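Local coordinates for protein possible metal-dependent hydrolase (Veillonella parvula, PDB 3RPC) that is probably a zinc-dependent hydrolase of the metallo-beta-lactamase superfamily, holding two zinc ions in its presumed active site, at residues Leu25-Pro37 and Arg48-Leu62. Numbering follows the deposited sequence.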
loop_
_atom_site.group_PDB
_atom_site.type_symbol
_atom_site.label_atom_id
_atom_site.label_comp_id
_atom_site.label_asym_id
_atom_site.label_seq_id
_atom_site.Cartn_x
_atom_site.Cartn_y
_atom_site.Cartn_z
ATOM N N LEU A 25 -13.146 -1.963 -20.302
ATOM C CA LEU A 25 -12.515 -0.729 -20.752
ATOM C C LEU A 25 -11.711 -0.174 -19.581
ATOM O O LEU A 25 -12.266 0.151 -18.527
ATOM C CB LEU A 25 -13.584 0.274 -21.219
ATOM C CG LEU A 25 -13.076 1.662 -21.610
ATOM C CD1 LEU A 25 -12.143 1.578 -22.801
ATOM C CD2 LEU A 25 -14.245 2.610 -21.926
ATOM N N ILE A 26 -10.400 -0.092 -19.781
ATOM C CA ILE A 26 -9.476 0.317 -18.728
ATOM C C ILE A 26 -9.069 1.783 -18.878
ATOM O O ILE A 26 -8.688 2.223 -19.966
ATOM C CB ILE A 26 -8.228 -0.575 -18.758
ATOM C CG1 ILE A 26 -8.599 -1.995 -18.325
ATOM C CG2 ILE A 26 -7.129 -0.011 -17.856
ATOM C CD1 ILE A 26 -7.533 -3.032 -18.636
ATOM N N ASP A 27 -9.190 2.525 -17.775
ATOM C CA ASP A 27 -8.672 3.888 -17.646
ATOM C C ASP A 27 -8.928 4.757 -18.881
ATOM O O ASP A 27 -7.986 5.258 -19.502
ATOM C CB ASP A 27 -7.175 3.845 -17.299
ATOM C CG ASP A 27 -6.924 3.376 -15.869
ATOM O OD1 ASP A 27 -7.884 2.982 -15.186
ATOM O OD2 ASP A 27 -5.754 3.384 -15.431
ATOM N N PRO A 28 -10.208 4.978 -19.211
ATOM C CA PRO A 28 -10.553 5.703 -20.441
ATOM C C PRO A 28 -10.313 7.212 -20.356
ATOM O O PRO A 28 -10.987 7.921 -19.596
ATOM C CB PRO A 28 -12.050 5.413 -20.595
ATOM C CG PRO A 28 -12.518 5.285 -19.180
ATOM C CD PRO A 28 -11.413 4.524 -18.494
ATOM N N PHE A 29 -9.347 7.670 -21.147
ATOM C CA PHE A 29 -9.027 9.073 -21.333
ATOM C C PHE A 29 -9.251 9.274 -22.818
ATOM O O PHE A 29 -8.428 8.865 -23.631
ATOM C CB PHE A 29 -7.555 9.274 -20.936
ATOM C CG PHE A 29 -6.922 10.566 -21.410
ATOM C CD1 PHE A 29 -7.605 11.775 -21.367
ATOM C CD2 PHE A 29 -5.599 10.570 -21.841
ATOM C CE1 PHE A 29 -6.992 12.956 -21.788
ATOM C CE2 PHE A 29 -4.981 11.743 -22.249
ATOM C CZ PHE A 29 -5.675 12.937 -22.223
ATOM N N LEU A 30 -10.399 9.847 -23.169
ATOM C CA LEU A 30 -10.900 9.737 -24.542
ATOM C C LEU A 30 -10.910 11.043 -25.344
ATOM O O LEU A 30 -11.412 11.071 -26.474
ATOM C CB LEU A 30 -12.296 9.081 -24.547
ATOM C CG LEU A 30 -12.380 7.726 -23.828
ATOM C CD1 LEU A 30 -13.785 7.119 -23.939
ATOM C CD2 LEU A 30 -11.327 6.762 -24.374
ATOM N N ALA A 31 -10.354 12.113 -24.786
ATOM C CA ALA A 31 -10.414 13.432 -25.427
ATOM C C ALA A 31 -9.787 13.456 -26.815
ATOM O O ALA A 31 -8.807 12.757 -27.081
ATOM C CB ALA A 31 -9.741 14.482 -24.534
ATOM N N PRO A 32 -10.334 14.286 -27.716
ATOM C CA PRO A 32 -9.657 14.471 -29.005
ATOM C C PRO A 32 -8.258 15.065 -28.840
ATOM O O PRO A 32 -7.957 15.673 -27.811
ATOM C CB PRO A 32 -10.566 15.463 -29.747
ATOM C CG PRO A 32 -11.918 15.303 -29.085
ATOM C CD PRO A 32 -11.619 14.999 -27.637
ATOM N N LYS A 33 -7.423 14.878 -29.857
ATOM C CA LYS A 33 -6.083 15.454 -29.911
ATOM C C LYS A 33 -6.032 16.915 -29.451
ATOM O O LYS A 33 -6.848 17.749 -29.868
ATOM C CB LYS A 33 -5.541 15.324 -31.341
ATOM C CG LYS A 33 -4.157 15.927 -31.562
ATOM C CD LYS A 33 -3.640 15.605 -32.966
ATOM C CE LYS A 33 -2.297 16.264 -33.251
ATOM N NZ LYS A 33 -1.817 15.891 -34.617
ATOM N N ASP A 34 -5.069 17.217 -28.587
ATOM C CA ASP A 34 -4.762 18.591 -28.180
ATOM C C ASP A 34 -5.864 19.304 -27.396
ATOM O O ASP A 34 -5.863 20.526 -27.277
ATOM C CB ASP A 34 -4.303 19.433 -29.386
ATOM C CG ASP A 34 -2.917 19.043 -29.875
ATOM O OD1 ASP A 34 -2.233 18.277 -29.162
ATOM O OD2 ASP A 34 -2.502 19.508 -30.959
ATOM N N THR A 35 -6.793 18.535 -26.839
ATOM C CA THR A 35 -7.867 19.109 -26.042
ATOM C C THR A 35 -7.367 19.903 -24.839
ATOM O O THR A 35 -8.004 20.863 -24.412
ATOM C CB THR A 35 -8.879 18.015 -25.610
ATOM O OG1 THR A 35 -9.538 17.506 -26.779
ATOM C CG2 THR A 35 -9.917 18.570 -24.647
ATOM N N TYR A 36 -6.211 19.516 -24.302
ATOM C CA TYR A 36 -5.719 20.098 -23.060
ATOM C C TYR A 36 -4.301 20.648 -23.202
ATOM O O TYR A 36 -3.525 20.164 -24.023
ATOM C CB TYR A 36 -5.722 19.043 -21.951
ATOM C CG TYR A 36 -7.093 18.512 -21.618
ATOM C CD1 TYR A 36 -7.979 19.267 -20.864
ATOM C CD2 TYR A 36 -7.496 17.251 -22.045
ATOM C CE1 TYR A 36 -9.239 18.793 -20.549
ATOM C CE2 TYR A 36 -8.757 16.759 -21.727
ATOM C CZ TYR A 36 -9.621 17.543 -20.984
ATOM O OH TYR A 36 -10.871 17.077 -20.669
ATOM N N PRO A 37 -3.966 21.662 -22.392
ATOM C CA PRO A 37 -2.576 22.106 -22.262
ATOM C C PRO A 37 -1.814 21.009 -21.543
ATOM O O PRO A 37 -2.441 20.202 -20.866
ATOM C CB PRO A 37 -2.676 23.315 -21.321
ATOM C CG PRO A 37 -4.132 23.648 -21.226
ATOM C CD PRO A 37 -4.865 22.375 -21.473
ATOM N N ARG A 48 0.700 20.264 -25.897
ATOM C CA ARG A 48 -0.700 19.954 -25.618
ATOM C C ARG A 48 -0.936 18.444 -25.648
ATOM O O ARG A 48 -0.129 17.690 -26.187
ATOM C CB ARG A 48 -1.610 20.677 -26.619
ATOM C CG ARG A 48 -1.500 22.203 -26.535
ATOM C CD ARG A 48 -2.559 22.926 -27.365
ATOM N NE ARG A 48 -3.919 22.579 -26.959
ATOM C CZ ARG A 48 -4.554 23.115 -25.924
ATOM N NH1 ARG A 48 -5.796 22.734 -25.642
ATOM N NH2 ARG A 48 -3.963 24.031 -25.171
HETATM N N MSE A 49 -2.049 18.006 -25.069
HETATM C CA MSE A 49 -2.339 16.578 -24.949
HETATM C C MSE A 49 -3.836 16.332 -25.028
HETATM O O MSE A 49 -4.635 17.235 -24.755
HETATM C CB MSE A 49 -1.805 16.032 -23.614
HETATM C CG MSE A 49 -2.189 16.857 -22.404
HETATM SE SE MSE A 49 -1.717 16.002 -20.713
HETATM C CE MSE A 49 -3.339 14.949 -20.483
ATOM N N PRO A 50 -4.228 15.114 -25.419
ATOM C CA PRO A 50 -3.366 14.045 -25.933
ATOM C C PRO A 50 -2.724 14.420 -27.266
ATOM O O PRO A 50 -3.318 15.151 -28.060
ATOM C CB PRO A 50 -4.327 12.866 -26.101
ATOM C CG PRO A 50 -5.660 13.496 -26.284
ATOM C CD PRO A 50 -5.652 14.736 -25.451
HETATM N N MSE A 51 -1.519 13.925 -27.522
HETATM C CA MSE A 51 -0.795 14.350 -28.713
HETATM C C MSE A 51 -1.230 13.629 -29.987
HETATM O O MSE A 51 -0.835 14.024 -31.087
HETATM C CB MSE A 51 0.712 14.214 -28.512
HETATM C CG MSE A 51 1.183 12.796 -28.461
HETATM SE SE MSE A 51 3.068 12.694 -27.944
HETATM C CE MSE A 51 3.113 13.951 -26.529
ATOM N N VAL A 52 -2.054 12.590 -29.844
ATOM C CA VAL A 52 -2.601 11.883 -30.998
ATOM C C VAL A 52 -4.077 11.646 -30.747
ATOM O O VAL A 52 -4.503 11.593 -29.596
ATOM C CB VAL A 52 -1.908 10.525 -31.249
ATOM C CG1 VAL A 52 -0.437 10.737 -31.570
ATOM C CG2 VAL A 52 -2.051 9.612 -30.038
ATOM N N ASP A 53 -4.846 11.538 -31.828
ATOM C CA ASP A 53 -6.260 11.190 -31.744
ATOM C C ASP A 53 -6.403 9.710 -31.423
ATOM O O ASP A 53 -5.443 8.945 -31.533
ATOM C CB ASP A 53 -6.963 11.512 -33.069
ATOM C CG ASP A 53 -7.350 12.973 -33.179
ATOM O OD1 ASP A 53 -8.092 13.462 -32.293
ATOM O OD2 ASP A 53 -6.899 13.639 -34.140
ATOM N N LEU A 54 -7.602 9.303 -31.024
ATOM C CA LEU A 54 -7.875 7.890 -30.809
ATOM C C LEU A 54 -7.685 7.124 -32.116
ATOM O O LEU A 54 -7.887 7.675 -33.205
ATOM C CB LEU A 54 -9.306 7.698 -30.306
ATOM C CG LEU A 54 -9.662 8.247 -28.923
ATOM C CD1 LEU A 54 -11.179 8.192 -28.703
ATOM C CD2 LEU A 54 -8.923 7.493 -27.805
ATOM N N PRO A 55 -7.313 5.841 -32.017
ATOM C CA PRO A 55 -7.060 5.022 -33.214
ATOM C C PRO A 55 -8.321 4.392 -33.803
ATOM O O PRO A 55 -8.234 3.719 -34.837
ATOM C CB PRO A 55 -6.148 3.919 -32.676
ATOM C CG PRO A 55 -6.622 3.741 -31.262
ATOM C CD PRO A 55 -6.919 5.142 -30.777
ATOM N N LEU A 56 -9.465 4.599 -33.161
ATOM C CA LEU A 56 -10.720 4.058 -33.670
ATOM C C LEU A 56 -11.869 4.987 -33.326
ATOM O O LEU A 56 -11.738 5.862 -32.473
ATOM C CB LEU A 56 -10.964 2.653 -33.115
ATOM C CG LEU A 56 -11.348 2.479 -31.645
ATOM C CD1 LEU A 56 -11.560 1.006 -31.340
ATOM C CD2 LEU A 56 -10.306 3.077 -30.693
ATOM N N SER A 57 -12.992 4.811 -34.015
ATOM C CA SER A 57 -14.183 5.610 -33.751
ATOM C C SER A 57 -14.746 5.292 -32.375
ATOM O O SER A 57 -14.542 4.200 -31.834
ATOM C CB SER A 57 -15.255 5.332 -34.810
ATOM O OG SER A 57 -15.789 4.035 -34.618
HETATM N N MSE A 58 -15.463 6.250 -31.810
HETATM C CA MSE A 58 -16.062 6.062 -30.496
HETATM C C MSE A 58 -17.013 4.864 -30.502
HETATM O O MSE A 58 -17.101 4.115 -29.527
HETATM C CB MSE A 58 -16.788 7.332 -30.049
HETATM C CG MSE A 58 -17.316 7.271 -28.634
HETATM SE SE MSE A 58 -15.920 7.116 -27.277
HETATM C CE MSE A 58 -14.981 8.771 -27.608
ATOM N N ASP A 59 -17.720 4.673 -31.605
ATOM C CA ASP A 59 -18.617 3.533 -31.704
ATOM C C ASP A 59 -17.868 2.214 -31.566
ATOM O O ASP A 59 -18.300 1.323 -30.831
ATOM C CB ASP A 59 -19.380 3.547 -33.024
ATOM C CG ASP A 59 -20.233 2.311 -33.204
ATOM O OD1 ASP A 59 -21.258 2.196 -32.498
ATOM O OD2 ASP A 59 -19.877 1.454 -34.042
ATOM N N ASP A 60 -16.747 2.092 -32.273
ATOM C CA ASP A 60 -15.949 0.872 -32.216
ATOM C C ASP A 60 -15.316 0.716 -30.840
ATOM O O ASP A 60 -15.214 -0.390 -30.316
ATOM C CB ASP A 60 -14.884 0.857 -33.315
ATOM C CG ASP A 60 -15.464 0.514 -34.677
ATOM O OD1 ASP A 60 -14.695 0.458 -35.660
ATOM O OD2 ASP A 60 -16.692 0.292 -34.762
ATOM N N LEU A 61 -14.908 1.831 -30.252
ATOM C CA LEU A 61 -14.300 1.789 -28.926
ATOM C C LEU A 61 -15.292 1.241 -27.909
ATOM O O LEU A 61 -14.956 0.375 -27.101
ATOM C CB LEU A 61 -13.819 3.184 -28.521
ATOM C CG LEU A 61 -13.012 3.319 -27.223
ATOM C CD1 LEU A 61 -12.133 4.561 -27.280
ATOM C CD2 LEU A 61 -13.920 3.360 -26.013
ATOM N N LEU A 62 -16.529 1.726 -27.954
ATOM C CA LEU A 62 -17.484 1.386 -26.906
ATOM C C LEU A 62 -18.241 0.084 -27.152
ATOM O O LEU A 62 -18.842 -0.459 -26.230
ATOM C CB LEU A 62 -18.494 2.521 -26.723
ATOM C CG LEU A 62 -17.935 3.857 -26.236
ATOM C CD1 LEU A 62 -19.022 4.920 -26.262
ATOM C CD2 LEU A 62 -17.341 3.710 -24.845
HETATM O O HOH W 1 0.298 17.977 -28.946
#
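R48 turns its guanidinium edge to the backbone of the facing loop, where NE and NH1 both donate to D34 O, at 2.8 and 2.7 Å, from one face of that peptide plane. The chain bends at chi3 (59°) to bring this edge round, and Y36 O lies over the guanidinium face; arginine suits the place because one flat group can use its edge and face together. The D34 carboxylate stands nearly perpendicular to it, 82° between planes, and meets R48 by way of a water that donates to D34 OD1 and the backbone carbonyl R48 O. Alongside, Y36 and M49 exchange backbone bonds as a single antiparallel hydrogen-bonded pair, with T35 opposite M49 as well, a classic beta bulge. At the type II turn P32-T35, D53 OD1 receives K33 N, 2.9 Å away, from above the carboxylate plane, while D34 N donates to P50 O.

Next to the turn, P50 CD lies 3.7 Å from F29 CZ; proline readily takes the cis peptide found here and offers a rigid apolar ring. The selenomethionine methyl M49 CE reaches the same ring corner. Leucine's branching lets L30 touch two neighbours: CD1 lies 4.0 Å from M58 SE, the side chains crossing at about a right angle, and CD2 packs 3.7 Å from L61 CD1. L61 CD2 also touches L25. The loop after strand 22-26 thus lies against helix 58-62 and its lead-in, beside the dinuclear zinc site of the metallo-beta-lactamase fold; D27 hydrogen-bonds the zinc ligand H77.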